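Local atomic coordinates of ornithine carbamoyltransferase, mitochondrial (Coccidioides immitis, PDB entry 3SDS), a protein that catalyses the transfer of the carbamoyl group from carbamoyl phosphate to L-ornithine, giving L-citrulline and phosphate in the biosynthesis of arginine. Residues S45-T50 and A341-V346; D162-H167 and A331-W336. All blocks are in the same frame, centred on the assembly; numbering follows the deposited sequence.

Contact 1: residues S45-T50 and A341-V346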
ATOM      1  N   SER A  45      11.999  24.670   5.694  1.00 34.79           N
ATOM      2  CA  SER A  45      11.258  25.896   5.925  1.00 35.84           C
ATOM      3  C   SER A  45      10.747  26.543   4.612  1.00 37.14           C
ATOM      4  O   SER A  45       9.568  26.962   4.517  1.00 37.93           O
ATOM      5  CB  SER A  45      12.126  26.884   6.670  1.00 36.15           C
ATOM      6  OG  SER A  45      11.385  28.053   6.890  1.00 36.73           O
ATOM      7  N   SER A  46      11.646  26.630   3.622  1.00 36.81           N
ATOM      8  CA  SER A  46      11.357  27.193   2.321  1.00 37.10           C
ATOM      9  C   SER A  46      10.270  26.405   1.572  1.00 37.30           C
ATOM     10  O   SER A  46       9.276  26.995   1.098  1.00 37.88           O
ATOM     11  CB  SER A  46      12.639  27.212   1.497  1.00 37.47           C
ATOM     12  OG  SER A  46      12.459  27.906   0.277  1.00 36.95           O
ATOM     13  N   TYR A  47      10.459  25.082   1.462  1.00 36.11           N
ATOM     14  CA  TYR A  47       9.515  24.228   0.737  1.00 35.75           C
ATOM     15  C   TYR A  47       8.108  24.288   1.353  1.00 35.82           C
ATOM     16  O   TYR A  47       7.090  24.277   0.628  1.00 36.28           O
ATOM     17  CB  TYR A  47      10.022  22.772   0.655  1.00 34.92           C
ATOM     18  CG  TYR A  47      11.361  22.574  -0.061  1.00 35.16           C
ATOM     19  CD1 TYR A  47      11.755  23.412  -1.128  1.00 36.78           C
ATOM     20  CD2 TYR A  47      12.222  21.537   0.306  1.00 34.50           C
ATOM     21  CE1 TYR A  47      12.990  23.237  -1.782  1.00 36.22           C
ATOM     22  CE2 TYR A  47      13.460  21.348  -0.346  1.00 34.97           C
ATOM     23  CZ  TYR A  47      13.829  22.196  -1.390  1.00 37.23           C
ATOM     24  OH  TYR A  47      15.042  22.013  -2.033  1.00 39.20           O
ATOM     25  N   LYS A  48       8.076  24.368   2.688  1.00 35.34           N
ATOM     26  CA  LYS A  48       6.844  24.491   3.490  1.00 35.32           C
ATOM     27  C   LYS A  48       6.045  25.754   3.149  1.00 36.19           C
ATOM     28  O   LYS A  48       4.827  25.712   2.950  1.00 36.59           O
ATOM     29  CB  LYS A  48       7.200  24.458   4.994  1.00 35.14           C
ATOM     30  CG  LYS A  48       6.079  24.892   5.946  1.00 35.55           C
ATOM     31  CD  LYS A  48       6.366  24.531   7.392  1.00 32.88           C
ATOM     32  CE  LYS A  48       5.176  24.914   8.275  1.00 34.01           C
ATOM     33  NZ  LYS A  48       5.533  24.886   9.748  1.00 34.58           N
ATOM     34  N   LYS A  49       6.742  26.878   3.069  1.00 36.80           N
ATOM     35  CA  LYS A  49       6.098  28.156   2.758  1.00 38.07           C
ATOM     36  C   LYS A  49       5.511  28.179   1.328  1.00 38.41           C
ATOM     37  O   LYS A  49       4.397  28.660   1.121  1.00 39.68           O
ATOM     38  CB  LYS A  49       7.076  29.314   3.006  1.00 38.58           C
ATOM     39  CG  LYS A  49       6.421  30.545   3.534  1.00 40.72           C
ATOM     40  CD  LYS A  49       7.079  31.830   3.049  1.00 44.15           C
ATOM     41  CE  LYS A  49       6.002  32.936   2.973  1.00 47.45           C
ATOM     42  NZ  LYS A  49       6.530  34.331   2.974  1.00 49.70           N
ATOM     43  N   THR A  50       6.257  27.643   0.360  1.00 37.57           N
ATOM     44  CA  THR A  50       5.810  27.600  -1.043  1.00 37.79           C
ATOM     45  C   THR A  50       4.597  26.680  -1.214  1.00 37.45           C
ATOM     46  O   THR A  50       3.592  27.105  -1.787  1.00 38.10           O
ATOM     47  CB  THR A  50       6.939  27.102  -2.025  1.00 37.48           C
ATOM     48  OG1 THR A  50       8.144  27.860  -1.854  1.00 37.10           O
ATOM     49  CG2 THR A  50       6.505  27.195  -3.463  1.00 37.23           C
ATOM     50  N   ALA A 341      15.178  15.902   3.386  1.00 33.36           N
ATOM     51  CA  ALA A 341      16.149  14.829   3.531  1.00 33.39           C
ATOM     52  C   ALA A 341      16.222  13.916   2.309  1.00 33.95           C
ATOM     53  O   ALA A 341      17.328  13.545   1.870  1.00 34.29           O
ATOM     54  CB  ALA A 341      15.892  14.031   4.789  1.00 32.89           C
ATOM     55  N   LEU A 342      15.057  13.553   1.770  1.00 33.98           N
ATOM     56  CA  LEU A 342      15.007  12.722   0.572  1.00 34.39           C
ATOM     57  C   LEU A 342      15.564  13.465  -0.641  1.00 35.23           C
ATOM     58  O   LEU A 342      16.265  12.847  -1.449  1.00 36.32           O
ATOM     59  CB  LEU A 342      13.584  12.224   0.268  1.00 34.30           C
ATOM     60  CG  LEU A 342      12.830  11.358   1.274  1.00 33.00           C
ATOM     61  CD1 LEU A 342      11.341  11.555   1.079  1.00 32.32           C
ATOM     62  CD2 LEU A 342      13.183   9.901   1.126  1.00 30.74           C
ATOM     63  N   GLU A 343      15.261  14.759  -0.800  1.00 35.27           N
ATOM     64  CA  GLU A 343      15.900  15.523  -1.885  1.00 36.29           C
ATOM     65  C   GLU A 343      17.426  15.468  -1.787  1.00 36.69           C
ATOM     66  O   GLU A 343      18.116  15.276  -2.805  1.00 36.97           O
ATOM     67  CB  GLU A 343      15.464  16.992  -1.919  1.00 36.95           C
ATOM     68  CG  GLU A 343      15.850  17.719  -3.216  1.00 37.51           C
ATOM     69  CD  GLU A 343      16.179  19.193  -3.001  1.00 41.79           C
ATOM     70  OE1 GLU A 343      16.048  19.664  -1.846  1.00 40.96           O
ATOM     71  OE2 GLU A 343      16.579  19.881  -3.991  1.00 43.96           O
ATOM     72  N   ALA A 344      17.935  15.638  -0.565  1.00 36.24           N
ATOM     73  CA  ALA A 344      19.371  15.720  -0.333  1.00 36.77           C
ATOM     74  C   ALA A 344      20.096  14.400  -0.603  1.00 37.39           C
ATOM     75  O   ALA A 344      21.159  14.374  -1.249  1.00 38.12           O
ATOM     76  CB  ALA A 344      19.631  16.175   1.062  1.00 36.19           C
ATOM     77  N   PHE A 345      19.522  13.305  -0.107  1.00 37.08           N
ATOM     78  CA  PHE A 345      20.220  12.026  -0.130  1.00 37.59           C
ATOM     79  C   PHE A 345      19.930  11.202  -1.378  1.00 37.99           C
ATOM     80  O   PHE A 345      20.822  10.507  -1.866  1.00 38.57           O
ATOM     81  CB  PHE A 345      20.014  11.241   1.179  1.00 37.10           C
ATOM     82  CG  PHE A 345      20.840  11.783   2.330  1.00 38.31           C
ATOM     83  CD1 PHE A 345      22.109  11.265   2.606  1.00 37.77           C
ATOM     84  CD2 PHE A 345      20.370  12.847   3.107  1.00 39.04           C
ATOM     85  CE1 PHE A 345      22.881  11.779   3.639  1.00 38.36           C
ATOM     86  CE2 PHE A 345      21.140  13.373   4.163  1.00 38.26           C
ATOM     87  CZ  PHE A 345      22.396  12.843   4.421  1.00 39.18           C
ATOM     88  N   VAL A 346      18.712  11.308  -1.912  1.00 37.67           N
ATOM     89  CA  VAL A 346      18.333  10.525  -3.088  1.00 38.10           C
ATOM     90  C   VAL A 346      18.522  11.298  -4.416  1.00 39.13           C
ATOM     91  O   VAL A 346      19.194  10.815  -5.330  1.00 39.84           O
ATOM     92  CB  VAL A 346      16.901   9.965  -2.980  1.00 37.67           C
ATOM     93  CG1 VAL A 346      16.646   8.942  -4.106  1.00 37.02           C
ATOM     94  CG2 VAL A 346      16.677   9.341  -1.599  1.00 36.20           C
TER
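Y47 and E343 reach toward each other from two helices, and the hydroxyl and neighbouring ring edge of Y47 meet carboxylate oxygen OE1 of E343. The two side chains cross at about a right angle, and ring and carboxylate planes stand 66° apart, which rules out stacking. Instead Y47 OH donates a hydrogen bond to E343 OE1, with 2.6 Å between the two atoms. The hydroxyl comes from above the carboxylate, 38° out of its plane. OE1 in turn lies at the edge of the phenol ring, near the ring plane, and Y47 CE2 is 3.4 Å from E343 OE1. The second oxygen is not bonded to the phenol: though near at 3.3 Å from Y47 OH, E343 OE2 is not placed to accept its proton. This span needs two long side chains, because even the nearest alpha carbons, Y47 CA and E343 CA, are 11.1 Å apart. Y47 contributes by setting its ring anti to its own carbonyl carbon (chi1 -60°); E343 extends from its helix and then bends at chi2.

Helices 34-51 and 327-347 come from opposite ends of the chain. This is the carbamoyltransferase fold, in which the C-terminal helix returns from the ornithine domain to pack on the carbamoyl-phosphate domain, and the bond ties it there to the first helix.

R59 takes the other oxygen, OE2, in a salt bridge and also touches Y47. The carboxylate is therefore gripped through both oxygens, and its neighbouring arginine would be expected to favour the ionised form. Both touching residues are buried in the assembly, and the two segments bury 81 Å² between them, both sides summed, all of it on Y47 and E343.

Contact 2: residues D162-H167 and A331-W336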
ATOM      1  N   ASP A 162      12.423  19.072  14.785  1.00 37.87           N
ATOM      2  CA  ASP A 162      12.427  19.849  16.018  1.00 38.76           C
ATOM      3  C   ASP A 162      13.119  21.194  15.837  1.00 39.38           C
ATOM      4  O   ASP A 162      12.597  22.228  16.283  1.00 39.98           O
ATOM      5  CB  ASP A 162      13.007  19.044  17.174  1.00 38.67           C
ATOM      6  CG  ASP A 162      12.079  17.932  17.612  1.00 39.83           C
ATOM      7  OD1 ASP A 162      10.959  17.851  17.052  1.00 39.71           O
ATOM      8  OD2 ASP A 162      12.455  17.133  18.505  1.00 41.29           O
ATOM      9  N   PHE A 163      14.258  21.198  15.145  1.00 39.42           N
ATOM     10  CA  PHE A 163      14.942  22.469  14.876  1.00 40.19           C
ATOM     11  C   PHE A 163      14.205  23.376  13.876  1.00 40.89           C
ATOM     12  O   PHE A 163      14.246  24.595  14.029  1.00 41.97           O
ATOM     13  CB  PHE A 163      16.445  22.293  14.585  1.00 39.88           C
ATOM     14  CG  PHE A 163      17.281  22.339  15.825  1.00 39.80           C
ATOM     15  CD1 PHE A 163      17.358  21.237  16.672  1.00 38.19           C
ATOM     16  CD2 PHE A 163      17.939  23.513  16.196  1.00 40.40           C
ATOM     17  CE1 PHE A 163      18.115  21.300  17.855  1.00 38.30           C
ATOM     18  CE2 PHE A 163      18.686  23.585  17.395  1.00 39.25           C
ATOM     19  CZ  PHE A 163      18.775  22.478  18.214  1.00 38.47           C
ATOM     20  N   LEU A 164      13.493  22.794  12.903  1.00 40.68           N
ATOM     21  CA  LEU A 164      12.597  23.577  12.049  1.00 41.01           C
ATOM     22  C   LEU A 164      11.596  24.328  12.906  1.00 42.44           C
ATOM     23  O   LEU A 164      11.317  25.506  12.652  1.00 43.65           O
ATOM     24  CB  LEU A 164      11.819  22.686  11.072  1.00 40.40           C
ATOM     25  CG  LEU A 164      10.776  23.370  10.151  1.00 40.46           C
ATOM     26  CD1 LEU A 164      11.341  24.614   9.425  1.00 40.77           C
ATOM     27  CD2 LEU A 164      10.209  22.411   9.132  1.00 37.56           C
ATOM     28  N   THR A 165      11.057  23.640  13.915  1.00 42.64           N
ATOM     29  CA  THR A 165      10.004  24.188  14.740  1.00 43.46           C
ATOM     30  C   THR A 165      10.574  25.328  15.564  1.00 45.04           C
ATOM     31  O   THR A 165       9.982  26.402  15.624  1.00 45.65           O
ATOM     32  CB  THR A 165       9.410  23.120  15.668  1.00 43.10           C
ATOM     33  OG1 THR A 165       9.158  21.924  14.925  1.00 42.37           O
ATOM     34  CG2 THR A 165       8.121  23.605  16.282  1.00 43.29           C
ATOM     35  N   ILE A 166      11.732  25.084  16.184  1.00 45.81           N
ATOM     36  CA  ILE A 166      12.393  26.075  17.043  1.00 47.18           C
ATOM     37  C   ILE A 166      12.711  27.330  16.216  1.00 48.61           C
ATOM     38  O   ILE A 166      12.373  28.441  16.628  1.00 49.52           O
ATOM     39  CB  ILE A 166      13.654  25.463  17.786  1.00 47.00           C
ATOM     40  CG1 ILE A 166      13.225  24.340  18.749  1.00 46.28           C
ATOM     41  CG2 ILE A 166      14.483  26.541  18.533  1.00 46.94           C
ATOM     42  CD1 ILE A 166      14.345  23.394  19.183  1.00 44.73           C
ATOM     43  N   HIS A 167      13.301  27.128  15.036  1.00 49.07           N
ATOM     44  CA  HIS A 167      13.635  28.200  14.083  1.00 51.37           C
ATOM     45  C   HIS A 167      12.455  29.106  13.664  1.00 52.57           C
ATOM     46  O   HIS A 167      12.651  30.293  13.429  1.00 53.78           O
ATOM     47  CB  HIS A 167      14.328  27.599  12.844  1.00 51.10           C
ATOM     48  CG  HIS A 167      14.575  28.579  11.730  1.00 54.37           C
ATOM     49  ND1 HIS A 167      13.827  28.594  10.568  1.00 56.32           N
ATOM     50  CD2 HIS A 167      15.500  29.561  11.590  1.00 56.91           C
ATOM     51  CE1 HIS A 167      14.273  29.545   9.764  1.00 57.43           C
ATOM     52  NE2 HIS A 167      15.287  30.149  10.364  1.00 58.27           N
ATOM     53  N   ALA A 331       4.662  18.089  14.951  1.00 39.71           N
ATOM     54  CA  ALA A 331       4.216  16.852  14.295  1.00 39.07           C
ATOM     55  C   ALA A 331       4.166  16.995  12.761  1.00 38.69           C
ATOM     56  O   ALA A 331       4.669  16.135  12.043  1.00 38.21           O
ATOM     57  CB  ALA A 331       2.866  16.406  14.862  1.00 39.35           C
ATOM     58  N   GLU A 332       3.565  18.088  12.281  1.00 39.02           N
ATOM     59  CA  GLU A 332       3.507  18.427  10.852  1.00 38.60           C
ATOM     60  C   GLU A 332       4.883  18.688  10.216  1.00 37.83           C
ATOM     61  O   GLU A 332       5.090  18.376   9.023  1.00 37.74           O
ATOM     62  CB  GLU A 332       2.588  19.639  10.610  1.00 39.49           C
ATOM     63  CG  GLU A 332       2.599  20.160   9.160  1.00 39.74           C
ATOM     64  CD  GLU A 332       1.933  21.510   8.959  1.00 42.16           C
ATOM     65  OE1 GLU A 332       1.092  21.927   9.790  1.00 44.33           O
ATOM     66  OE2 GLU A 332       2.255  22.159   7.944  1.00 42.72           O
ATOM     67  N   ASN A 333       5.816  19.257  10.981  1.00 36.83           N
ATOM     68  CA  ASN A 333       7.156  19.500  10.447  1.00 36.12           C
ATOM     69  C   ASN A 333       7.918  18.214  10.056  1.00 35.72           C
ATOM     70  O   ASN A 333       9.004  18.291   9.466  1.00 35.17           O
ATOM     71  CB  ASN A 333       7.980  20.374  11.399  1.00 36.41           C
ATOM     72  CG  ASN A 333       7.480  21.844  11.465  1.00 38.02           C
ATOM     73  OD1 ASN A 333       6.854  22.361  10.529  1.00 37.91           O
ATOM     74  ND2 ASN A 333       7.773  22.514  12.581  1.00 38.51           N
ATOM     75  N   ARG A 334       7.357  17.036  10.374  1.00 35.67           N
ATOM     76  CA  ARG A 334       7.938  15.780   9.915  1.00 35.48           C
ATOM     77  C   ARG A 334       7.830  15.670   8.388  1.00 35.65           C
ATOM     78  O   ARG A 334       8.761  15.186   7.706  1.00 35.39           O
ATOM     79  CB  ARG A 334       7.287  14.574  10.596  1.00 36.04           C
ATOM     80  CG  ARG A 334       7.796  14.263  12.034  1.00 36.74           C
ATOM     81  CD  ARG A 334       9.310  13.936  12.086  1.00 37.83           C
ATOM     82  NE  ARG A 334       9.646  12.609  11.556  1.00 38.30           N
ATOM     83  CZ  ARG A 334       9.501  11.471  12.251  1.00 40.40           C
ATOM     84  NH1 ARG A 334       9.017  11.501  13.493  1.00 39.69           N
ATOM     85  NH2 ARG A 334       9.820  10.293  11.706  1.00 40.33           N
ATOM     86  N   LEU A 335       6.699  16.139   7.854  1.00 35.72           N
ATOM     87  CA  LEU A 335       6.455  16.092   6.425  1.00 34.94           C
ATOM     88  C   LEU A 335       7.519  16.906   5.708  1.00 34.85           C
ATOM     89  O   LEU A 335       8.148  16.409   4.762  1.00 34.70           O
ATOM     90  CB  LEU A 335       5.045  16.578   6.082  1.00 35.13           C
ATOM     91  CG  LEU A 335       4.668  16.761   4.592  1.00 35.33           C
ATOM     92  CD1 LEU A 335       4.919  15.517   3.730  1.00 35.12           C
ATOM     93  CD2 LEU A 335       3.237  17.245   4.405  1.00 34.54           C
ATOM     94  N   TRP A 336       7.728  18.138   6.179  1.00 34.89           N
ATOM     95  CA  TRP A 336       8.667  19.080   5.552  1.00 34.67           C
ATOM     96  C   TRP A 336      10.129  18.608   5.701  1.00 34.68           C
ATOM     97  O   TRP A 336      10.928  18.744   4.753  1.00 35.30           O
ATOM     98  CB  TRP A 336       8.419  20.535   6.021  1.00 34.54           C
ATOM     99  CG  TRP A 336       6.913  20.842   6.074  1.00 35.47           C
ATOM    100  CD1 TRP A 336       6.160  21.100   7.200  1.00 35.22           C
ATOM    101  CD2 TRP A 336       5.983  20.838   4.973  1.00 34.57           C
ATOM    102  NE1 TRP A 336       4.842  21.273   6.858  1.00 33.96           N
ATOM    103  CE2 TRP A 336       4.702  21.104   5.505  1.00 34.20           C
ATOM    104  CE3 TRP A 336       6.114  20.638   3.583  1.00 35.61           C
ATOM    105  CZ2 TRP A 336       3.551  21.182   4.698  1.00 35.56           C
ATOM    106  CZ3 TRP A 336       4.962  20.713   2.770  1.00 34.37           C
ATOM    107  CH2 TRP A 336       3.700  20.986   3.335  1.00 35.44           C
TER
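N333 meets both T165 and L164 of the facing helix, using different parts of its amide. The polar interaction is a hydrogen bond from N333 ND2 to T165 OG1, 2.8 Å long. Its N-H...O angle of 157° shows a fairly straight bond, and the acceptor lies essentially in the amide plane. T165 OG1 also bonds to the carbonyl of A161, one turn back, so the hydroxyl accepts from N333 and donates to the backbone. On the far branch of the amide, N333 OD1 accepts from K48 NZ. Bonds at both ends fix the rotation of the amide and support its assignment of N and O.

L164 makes the van der Waals contacts. Setting CG anti to the backbone N (chi1 177°) carries the leucine across to the amide, where L164 CD2 lies 3.6 Å from N333 CG. The same methyl makes an apolar contact with the root of the tryptophan, L164 CD2 being 4.0 Å from W336 CB, while the indole itself leads away.

Within helix 327-347, that indole is anchored by W336 NE1 donating to E332 OE2 at 2.9 Å. The carboxylate oxygen lies near the ring plane and also forms a salt bridge with K52.

The axes of the two short segments pass 9.0 Å apart at 111°, a steep crossing. R334 follows N333 in sequence and its CB points away from helix 156-169; as in related enzymes it probably binds carbamoyl phosphate, and its NH2 bonds T80 OG1.

Helices 156-169 and 327-347 are the two that join the domains in this family. Around them, helix 34-51 covers L164 and W336, helix 199-210 packs on F163, and V117, S120 and M121 of a neighbouring subunit lie against A331, E332 and L335.

In the fold
From the N terminus, helix 34-51 comes first and waits 290 residues for its partner in contact 1. The chain builds the four-stranded parallel sheet, then crosses through helix 156-169, where contact 2 opens, into the five-stranded sheet of the second domain. Helix 327-347 closes both loops: 331-336 shuts contact 2 first, 341-346 then shuts contact 1, so the smaller loop is nested within the larger. The centres lie 12 Å apart, and segment 45-50 touches contact 2 directly through S45 and K48, S45 CB being 3.7 Å from L164 CD1 and K48 CD 3.4 Å from W336 CD1. Three helices thus converge, tying the carbamoyl-phosphate domain to the chain's last helix.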